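IroE protein (Escherichia coli, PDB 2GZS) catalyses the hydrolysis of the trilactone siderophore enterobactin and its C-glucosylated derivatives, preferring the iron-free forms and tending to cut once to give linearised trimers. Local coordinates at residues S17-S20 and R25-R28; I45-D50 and K131-L136; T225-L230 and V235-W240. All blocks are in the same frame, centred on the assembly; numbering follows the deposited sequence.

How the contacts relate
All three contacts reach one mixed eight-stranded sheet. Contact 1 pairs strand 11-19, at one edge, with strand 26-34; contact 3 sits at the other edge, on strand 237-241. Their centres lie about 17 and 18 Å from the chain's centre, on opposite sides of it, against about 11 Å for contact 2, which joins an interior strand to helix 117-132. All three are partly buried, contact 1 alone having exposed residues among those that touch. Chemistry follows place: backbone and polar side-chain bonds in the hairpin, one phenol-carboxylate bond beside apolar groups in contact 2, aliphatic packing with one backbone bond in contact 3. F18 touches K131, joining contacts 1 and 2.

Contact 1: S17-S20 and R25-R28; sequences SFDS and RHYR
S20 and R25 grip each other twice: S20 N donates to R25 O at 2.9 Å, and R25 N returns a bond to S20 OG at 3.1 Å. The second bond depends on chi1 of S20 (60°), which sets OG between its backbone N and carbonyl carbon. From there OG bonds D22 in the turn and lies over one face of the R25 guanidinium. The R25 chain bends at chi3, bringing NH2 back to 3.5 Å from S20 CB, while NE and NH1 form salt bridges with D93 and D22.

On the sheet face carrying S17, D19 and H26, H26 ND1 donates to D19 OD1 at 2.9 Å, almost straight. The acceptor lies in the imidazole plane, yet the ring reaches OD1 from above the carboxylate, whose plane stands 89° from the ring's. This His-carboxylate pair is remote from the active site. F18 and Y27, with side chains on the other face, form a hydrogen-bonded pair: Y27 N to F18 O measures 2.8 Å and F18 N to Y27 O 3.1 Å. Their CB atoms sit 4.3 Å apart, but the end of F18 leads away to I128 and K131 of helix 117-132, while Y27 meets L123 there. The edge of the Y27 ring lies alongside the backbone of F18 to S20, with CE2 3.5 Å from S20 N, and its OH bonds D93, which thus ties R25 and Y27 to helix 87-93. Strand directions differ by 159°, and paired residues share a face: an antiparallel beta hairpin at the edge of the esterase's alpha/beta-hydrolase sheet.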
loop_
_atom_site.group_PDB
_atom_site.type_symbol
_atom_site.label_atom_id
_atom_site.label_comp_id
_atom_site.label_asym_id
_atom_site.label_seq_id
_atom_site.Cartn_x
_atom_site.Cartn_y
_atom_site.Cartn_z
ATOM N N SER A 17 -2.940 18.432 -0.066
ATOM C CA SER A 17 -4.302 18.035 -0.484
ATOM C C SER A 17 -4.265 17.927 -2.010
ATOM O O SER A 17 -3.467 18.588 -2.677
ATOM C CB SER A 17 -5.334 19.041 0.009
ATOM O OG SER A 17 -4.896 20.356 -0.285
ATOM N N PHE A 18 -5.125 16.995 -2.505
ATOM C CA PHE A 18 -5.240 16.836 -3.952
ATOM C C PHE A 18 -6.713 16.538 -4.257
ATOM O O PHE A 18 -7.407 16.162 -3.341
ATOM C CB PHE A 18 -4.416 15.709 -4.541
ATOM C CG PHE A 18 -2.917 15.770 -4.317
ATOM C CD1 PHE A 18 -2.090 16.175 -5.335
ATOM C CD2 PHE A 18 -2.364 15.450 -3.071
ATOM C CE1 PHE A 18 -0.734 16.283 -5.052
ATOM C CE2 PHE A 18 -0.996 15.546 -2.814
ATOM C CZ PHE A 18 -0.169 15.951 -3.831
ATOM N N ASP A 19 -7.153 16.695 -5.502
ATOM C CA ASP A 19 -8.524 16.377 -5.888
ATOM C C ASP A 19 -8.457 15.350 -6.997
ATOM O O ASP A 19 -7.510 15.373 -7.823
ATOM C CB ASP A 19 -9.245 17.594 -6.504
ATOM C CG ASP A 19 -9.483 18.659 -5.453
ATOM O OD1 ASP A 19 -9.707 18.297 -4.282
ATOM O OD2 ASP A 19 -9.432 19.866 -5.798
ATOM N N SER A 20 -9.475 14.477 -7.060
ATOM C CA SER A 20 -9.569 13.664 -8.269
ATOM C C SER A 20 -9.852 14.503 -9.541
ATOM O O SER A 20 -10.373 15.595 -9.399
ATOM C CB SER A 20 -10.693 12.629 -8.108
ATOM O OG SER A 20 -11.955 13.211 -7.894
ATOM N N ARG A 25 -13.785 13.428 -5.395
ATOM C CA ARG A 25 -13.023 12.802 -4.300
ATOM C C ARG A 25 -11.863 13.744 -3.967
ATOM O O ARG A 25 -11.223 14.386 -4.779
ATOM C CB ARG A 25 -12.502 11.411 -4.684
ATOM C CG ARG A 25 -13.640 10.395 -4.837
ATOM C CD ARG A 25 -13.275 9.068 -5.409
ATOM N NE ARG A 25 -12.462 9.138 -6.615
ATOM C CZ ARG A 25 -12.983 9.493 -7.834
ATOM N NH1 ARG A 25 -14.289 9.755 -7.947
ATOM N NH2 ARG A 25 -12.140 9.528 -8.863
ATOM N N HIS A 26 -11.576 13.848 -2.651
ATOM C CA HIS A 26 -10.667 14.894 -2.142
ATOM C C HIS A 26 -9.670 14.230 -1.195
ATOM O O HIS A 26 -10.134 13.652 -0.205
ATOM C CB HIS A 26 -11.497 15.969 -1.416
ATOM C CG HIS A 26 -12.601 16.489 -2.324
ATOM N ND1 HIS A 26 -12.252 17.294 -3.396
ATOM C CD2 HIS A 26 -13.914 16.259 -2.383
ATOM C CE1 HIS A 26 -13.382 17.580 -4.052
ATOM N NE2 HIS A 26 -14.383 16.968 -3.456
ATOM N N TYR A 27 -8.393 14.292 -1.539
ATOM C CA TYR A 27 -7.332 13.531 -0.866
ATOM C C TYR A 27 -6.636 14.398 0.183
ATOM O O TYR A 27 -6.434 15.590 -0.019
ATOM C CB TYR A 27 -6.289 12.965 -1.872
ATOM C CG TYR A 27 -7.047 12.090 -2.882
ATOM C CD1 TYR A 27 -7.233 10.747 -2.695
ATOM C CD2 TYR A 27 -7.571 12.707 -4.012
ATOM C CE1 TYR A 27 -7.926 9.919 -3.596
ATOM C CE2 TYR A 27 -8.280 11.917 -4.924
ATOM C CZ TYR A 27 -8.441 10.578 -4.719
ATOM O OH TYR A 27 -9.151 9.797 -5.619
ATOM N N ARG A 28 -6.246 13.743 1.269
ATOM C CA ARG A 28 -5.414 14.394 2.315
ATOM C C ARG A 28 -4.200 13.533 2.479
ATOM O O ARG A 28 -4.392 12.343 2.765
ATOM C CB ARG A 28 -6.204 14.492 3.613
ATOM C CG ARG A 28 -5.412 15.208 4.750
ATOM C CD ARG A 28 -6.389 15.445 5.887
ATOM N NE ARG A 28 -7.528 16.341 5.713
ATOM C CZ ARG A 28 -8.653 16.173 6.427
ATOM N NH1 ARG A 28 -8.717 15.164 7.297
ATOM N NH2 ARG A 28 -9.651 17.024 6.223
#

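Contact 2: I45-D50 and K131-L136; sequences ILYMLD and KVEQGL
Y47 OH donates to E133 OE2 at 2.6 Å, the polar link between strand 43-48 and the C-terminal region of helix 117-132. The carboxylate oxygen lies at the edge of the tyrosine ring, near its plane, and is met on its anti side, 20° out of the carboxylate plane; ring and carboxylate are turned 45° to each other. Apolar groups pack beside this bond. V132 CG2 approaches the ring obliquely, 3.6 Å from Y47 OH and 4.0 Å from Y47 CE1, while I45 CD1 packs 3.9 Å from E133 CG. I45 reaches that far because its chain is fully extended, with chi1 at -176°.

In the next shell, E133 OE1 forms a salt bridge with R143, so with Y47 on OE2 both oxygens are engaged, which would restrain the group's rotation. The nearby arginine would be expected to favour the charged carboxylate. R143 also touches both I45 and Y47, and V75 covers these same two side chains from the strand on the other flank. L124 and A129 of helix 117-132 add to the packing on Y47. A type II turn runs from E133 to L136, closed by L136 N to E133 O at 3.1 Å. A helix packed against interior parallel strands is characteristic of the alpha/beta-hydrolase fold; the Y47-E133 bond is this protein's polar link in that packing.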
loop_
_atom_site.group_PDB
_atom_site.type_symbol
_atom_site.label_atom_id
_atom_site.label_comp_id
_atom_site.label_asym_id
_atom_site.label_seq_id
_atom_site.Cartn_x
_atom_site.Cartn_y
_atom_site.Cartn_z
ATOM N N ILE A 45 10.835 4.471 0.883
ATOM C CA ILE A 45 9.616 5.241 1.066
ATOM C C ILE A 45 8.415 4.304 0.862
ATOM O O ILE A 45 8.491 3.504 -0.086
ATOM C CB ILE A 45 9.539 6.455 0.097
ATOM C CG1 ILE A 45 8.317 7.346 0.341
ATOM C CG2 ILE A 45 9.666 6.021 -1.383
ATOM C CD1 ILE A 45 8.356 8.682 -0.453
ATOM N N LEU A 46 7.417 4.412 1.747
ATOM C CA LEU A 46 6.284 3.486 1.621
ATOM C C LEU A 46 5.019 4.342 1.496
ATOM O O LEU A 46 4.744 5.140 2.390
ATOM C CB LEU A 46 6.260 2.581 2.841
ATOM C CG LEU A 46 5.161 1.476 2.746
ATOM C CD1 LEU A 46 5.272 0.554 1.555
ATOM C CD2 LEU A 46 5.172 0.681 4.048
ATOM N N TYR A 47 4.298 4.163 0.393
ATOM C CA TYR A 47 3.025 4.796 0.112
ATOM C C TYR A 47 1.894 3.893 0.645
ATOM O O TYR A 47 1.982 2.679 0.324
ATOM C CB TYR A 47 2.870 5.003 -1.403
ATOM C CG TYR A 47 3.745 6.150 -1.934
ATOM C CD1 TYR A 47 3.178 7.401 -2.137
ATOM C CD2 TYR A 47 5.080 5.892 -2.163
ATOM C CE1 TYR A 47 3.952 8.484 -2.614
ATOM C CE2 TYR A 47 5.839 6.969 -2.638
ATOM C CZ TYR A 47 5.272 8.193 -2.850
ATOM O OH TYR A 47 6.088 9.240 -3.320
HETATM N N MSE A 48 1.004 4.427 1.433
HETATM C CA MSE A 48 0.049 3.604 2.164
HETATM C C MSE A 48 -1.369 4.108 1.945
HETATM O O MSE A 48 -1.686 5.267 2.159
HETATM C CB MSE A 48 0.388 3.701 3.682
HETATM C CG MSE A 48 1.869 3.208 3.853
HETATM SE SE MSE A 48 2.347 2.963 5.731
HETATM C CE MSE A 48 1.435 4.632 5.755
ATOM N N LEU A 49 -2.222 3.157 1.475
ATOM C CA LEU A 49 -3.618 3.563 1.300
ATOM C C LEU A 49 -4.380 3.632 2.639
ATOM O O LEU A 49 -3.859 3.305 3.706
ATOM C CB LEU A 49 -4.298 2.547 0.381
ATOM C CG LEU A 49 -3.643 2.349 -0.999
ATOM C CD1 LEU A 49 -4.625 1.581 -1.924
ATOM C CD2 LEU A 49 -3.023 3.493 -1.691
ATOM N N ASP A 50 -5.632 4.069 2.595
ATOM C CA ASP A 50 -6.398 4.319 3.810
ATOM C C ASP A 50 -5.629 5.175 4.794
ATOM O O ASP A 50 -5.516 4.851 5.975
ATOM C CB ASP A 50 -6.858 2.980 4.436
ATOM C CG ASP A 50 -7.865 2.270 3.526
ATOM O OD1 ASP A 50 -8.770 2.982 2.995
ATOM O OD2 ASP A 50 -7.698 1.035 3.438
ATOM N N LYS A 131 5.169 15.119 -6.242
ATOM C CA LYS A 131 5.106 16.289 -5.385
ATOM C C LYS A 131 5.693 15.938 -4.029
ATOM O O LYS A 131 6.537 16.702 -3.524
ATOM C CB LYS A 131 3.643 16.752 -5.300
ATOM C CG LYS A 131 3.374 17.871 -4.302
ATOM C CD LYS A 131 4.425 18.943 -4.484
ATOM C CE LYS A 131 4.228 19.851 -5.677
ATOM N NZ LYS A 131 5.354 20.815 -5.882
ATOM N N VAL A 132 5.265 14.837 -3.387
ATOM C CA VAL A 132 5.719 14.658 -2.005
ATOM C C VAL A 132 7.202 14.231 -1.978
ATOM O O VAL A 132 7.815 14.458 -0.902
ATOM C CB VAL A 132 4.816 13.669 -1.236
ATOM C CG1 VAL A 132 3.347 14.100 -1.271
ATOM C CG2 VAL A 132 4.991 12.285 -1.816
ATOM N N GLU A 133 7.797 13.702 -3.036
ATOM C CA GLU A 133 9.208 13.358 -3.041
ATOM C C GLU A 133 10.128 14.551 -3.345
ATOM O O GLU A 133 11.356 14.405 -3.173
ATOM C CB GLU A 133 9.431 12.252 -4.108
ATOM C CG GLU A 133 8.851 10.932 -3.560
ATOM C CD GLU A 133 9.196 9.748 -4.434
ATOM O OE1 GLU A 133 10.150 9.704 -5.270
ATOM O OE2 GLU A 133 8.463 8.696 -4.354
ATOM N N GLN A 134 9.558 15.684 -3.796
ATOM C CA GLN A 134 10.416 16.840 -4.070
ATOM C C GLN A 134 11.111 17.263 -2.803
ATOM O O GLN A 134 10.632 17.361 -1.693
ATOM C CB GLN A 134 9.544 17.977 -4.641
ATOM C CG GLN A 134 9.062 17.700 -6.049
ATOM C CD GLN A 134 8.090 18.789 -6.485
ATOM O OE1 GLN A 134 8.020 19.832 -5.847
ATOM N NE2 GLN A 134 7.366 18.520 -7.560
ATOM N N GLY A 135 12.403 17.555 -2.977
ATOM C CA GLY A 135 13.100 18.029 -1.781
ATOM C C GLY A 135 13.555 16.920 -0.850
ATOM O O GLY A 135 14.128 17.220 0.230
ATOM N N LEU A 136 13.356 15.655 -1.220
ATOM C CA LEU A 136 13.831 14.565 -0.353
ATOM C C LEU A 136 14.796 13.659 -1.096
ATOM O O LEU A 136 14.724 13.398 -2.297
ATOM C CB LEU A 136 12.662 13.691 0.155
ATOM C CG LEU A 136 11.636 14.388 1.035
ATOM C CD1 LEU A 136 10.478 13.441 1.346
ATOM C CD2 LEU A 136 12.295 14.902 2.302
#

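Contact 3: T225-L230 and V235-W240; sequences TTLTIL and VNAVFW
L227 and L230, three residues apart on the helix, close on A237 from the helix side. A237 CB lies 3.7 Å from L227 CD2 and 3.9 Å from L230 CD1, so its methyl group meets two leucine branches. L227, with CG anti to its carbonyl carbon (chi1 -62°), extends its other branch along the strand, where CD1 comes 4.0 Å from F239 CB; the two side chains cross at about a right angle. At the turn end, L230 CB meets V235 CB at 3.9 Å, and V235 N donates to L230 O at 3.0 Å, fastening the end of the connection to the helix backbone.

The axes of 225-230 and 237-240 run at 160° to each other and approach to 8.2 Å, as expected where a helix leads by a tight connection into the edge strand of an alpha/beta-hydrolase sheet. L199 of the adjacent strand and V186 of helix 179-187 also touch L230.

Packing thins away from this aliphatic patch. The F239 ring turns from L227 toward L220 and I223, earlier on the same helix. V238 points away from the helix, and N236 does the same into solvent, while T225 and T228 occupy the helix's exposed side.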
loop_
_atom_site.group_PDB
_atom_site.type_symbol
_atom_site.label_atom_id
_atom_site.label_comp_id
_atom_site.label_asym_id
_atom_site.label_seq_id
_atom_site.Cartn_x
_atom_site.Cartn_y
_atom_site.Cartn_z
ATOM N N THR A 225 0.373 -21.917 -4.565
ATOM C CA THR A 225 0.595 -22.092 -6.000
ATOM C C THR A 225 1.090 -20.782 -6.620
ATOM O O THR A 225 1.968 -20.796 -7.498
ATOM C CB THR A 225 -0.729 -22.458 -6.685
ATOM O OG1 THR A 225 -1.083 -23.772 -6.204
ATOM C CG2 THR A 225 -0.641 -22.496 -8.203
ATOM N N THR A 226 0.489 -19.685 -6.148
ATOM C CA THR A 226 0.840 -18.372 -6.684
ATOM C C THR A 226 2.338 -18.139 -6.515
ATOM O O THR A 226 3.017 -17.785 -7.478
ATOM C CB THR A 226 0.051 -17.252 -6.012
ATOM O OG1 THR A 226 -1.319 -17.333 -6.427
ATOM C CG2 THR A 226 0.540 -15.874 -6.487
ATOM N N LEU A 227 2.843 -18.372 -5.316
ATOM C CA LEU A 227 4.284 -18.213 -5.106
ATOM C C LEU A 227 5.133 -19.112 -5.983
ATOM O O LEU A 227 6.203 -18.712 -6.497
ATOM C CB LEU A 227 4.632 -18.456 -3.629
ATOM C CG LEU A 227 4.099 -17.595 -2.504
ATOM C CD1 LEU A 227 4.857 -17.949 -1.203
ATOM C CD2 LEU A 227 4.193 -16.102 -2.720
ATOM N N THR A 228 4.692 -20.362 -6.157
ATOM C CA THR A 228 5.397 -21.330 -6.964
ATOM C C THR A 228 5.493 -20.857 -8.408
ATOM O O THR A 228 6.607 -20.863 -8.976
ATOM C CB THR A 228 4.654 -22.678 -6.937
ATOM O OG1 THR A 228 4.628 -23.174 -5.599
ATOM C CG2 THR A 228 5.379 -23.723 -7.792
ATOM N N ILE A 229 4.358 -20.474 -8.998
ATOM C CA ILE A 229 4.383 -19.985 -10.373
ATOM C C ILE A 229 5.214 -18.703 -10.478
ATOM O O ILE A 229 6.013 -18.572 -11.423
ATOM C CB ILE A 229 2.960 -19.802 -10.935
ATOM C CG1 ILE A 229 2.262 -21.174 -10.987
ATOM C CG2 ILE A 229 2.932 -19.207 -12.323
ATOM C CD1 ILE A 229 0.813 -21.059 -11.505
ATOM N N LEU A 230 5.029 -17.767 -9.542
ATOM C CA LEU A 230 5.778 -16.501 -9.696
ATOM C C LEU A 230 7.259 -16.743 -9.582
ATOM O O LEU A 230 8.074 -16.178 -10.347
ATOM C CB LEU A 230 5.301 -15.505 -8.655
ATOM C CG LEU A 230 3.882 -14.943 -8.911
ATOM C CD1 LEU A 230 3.504 -13.940 -7.845
ATOM C CD2 LEU A 230 3.818 -14.325 -10.317
ATOM N N VAL A 235 10.095 -13.992 -10.228
ATOM C CA VAL A 235 9.619 -12.983 -9.311
ATOM C C VAL A 235 9.972 -13.296 -7.858
ATOM O O VAL A 235 9.846 -14.445 -7.456
ATOM C CB VAL A 235 8.069 -12.859 -9.392
ATOM C CG1 VAL A 235 7.498 -11.934 -8.342
ATOM C CG2 VAL A 235 7.606 -12.416 -10.781
ATOM N N ASN A 236 10.392 -12.266 -7.122
ATOM C CA ASN A 236 10.586 -12.387 -5.676
ATOM C C ASN A 236 9.209 -12.209 -5.036
ATOM O O ASN A 236 8.795 -11.048 -4.901
ATOM C CB ASN A 236 11.540 -11.281 -5.220
ATOM C CG ASN A 236 11.911 -11.276 -3.746
ATOM O OD1 ASN A 236 11.344 -12.003 -2.945
ATOM N ND2 ASN A 236 12.891 -10.442 -3.404
ATOM N N ALA A 237 8.564 -13.307 -4.699
ATOM C CA ALA A 237 7.213 -13.209 -4.089
ATOM C C ALA A 237 7.233 -13.945 -2.754
ATOM O O ALA A 237 7.824 -15.039 -2.701
ATOM C CB ALA A 237 6.167 -13.842 -4.951
ATOM N N VAL A 238 6.626 -13.418 -1.730
ATOM C CA VAL A 238 6.658 -13.988 -0.411
ATOM C C VAL A 238 5.280 -13.888 0.203
ATOM O O VAL A 238 4.444 -13.084 -0.230
ATOM C CB VAL A 238 7.672 -13.285 0.512
ATOM C CG1 VAL A 238 9.084 -13.308 -0.104
ATOM C CG2 VAL A 238 7.323 -11.840 0.776
ATOM N N PHE A 239 5.076 -14.698 1.241
ATOM C CA PHE A 239 3.832 -14.686 1.982
ATOM C C PHE A 239 4.059 -14.323 3.454
ATOM O O PHE A 239 4.946 -14.916 4.093
ATOM C CB PHE A 239 3.203 -16.086 1.864
ATOM C CG PHE A 239 1.968 -16.323 2.683
ATOM C CD1 PHE A 239 0.960 -15.363 2.607
ATOM C CD2 PHE A 239 1.833 -17.460 3.488
ATOM C CE1 PHE A 239 -0.213 -15.517 3.312
ATOM C CE2 PHE A 239 0.635 -17.587 4.169
ATOM C CZ PHE A 239 -0.368 -16.655 4.083
ATOM N N TRP A 240 3.353 -13.393 4.005
ATOM C CA TRP A 240 3.369 -13.047 5.427
ATOM C C TRP A 240 2.048 -13.534 6.017
ATOM O O TRP A 240 0.979 -13.087 5.597
ATOM C CB TRP A 240 3.482 -11.548 5.631
ATOM C CG TRP A 240 4.789 -10.902 5.233
ATOM C CD1 TRP A 240 5.182 -10.460 4.009
ATOM C CD2 TRP A 240 5.870 -10.655 6.138
ATOM N NE1 TRP A 240 6.456 -9.939 4.081
ATOM C CE2 TRP A 240 6.877 -10.058 5.387
ATOM C CE3 TRP A 240 5.986 -10.922 7.513
ATOM C CZ2 TRP A 240 8.072 -9.688 6.001
ATOM C CZ3 TRP A 240 7.196 -10.546 8.114
ATOM C CH2 TRP A 240 8.171 -9.962 7.336
#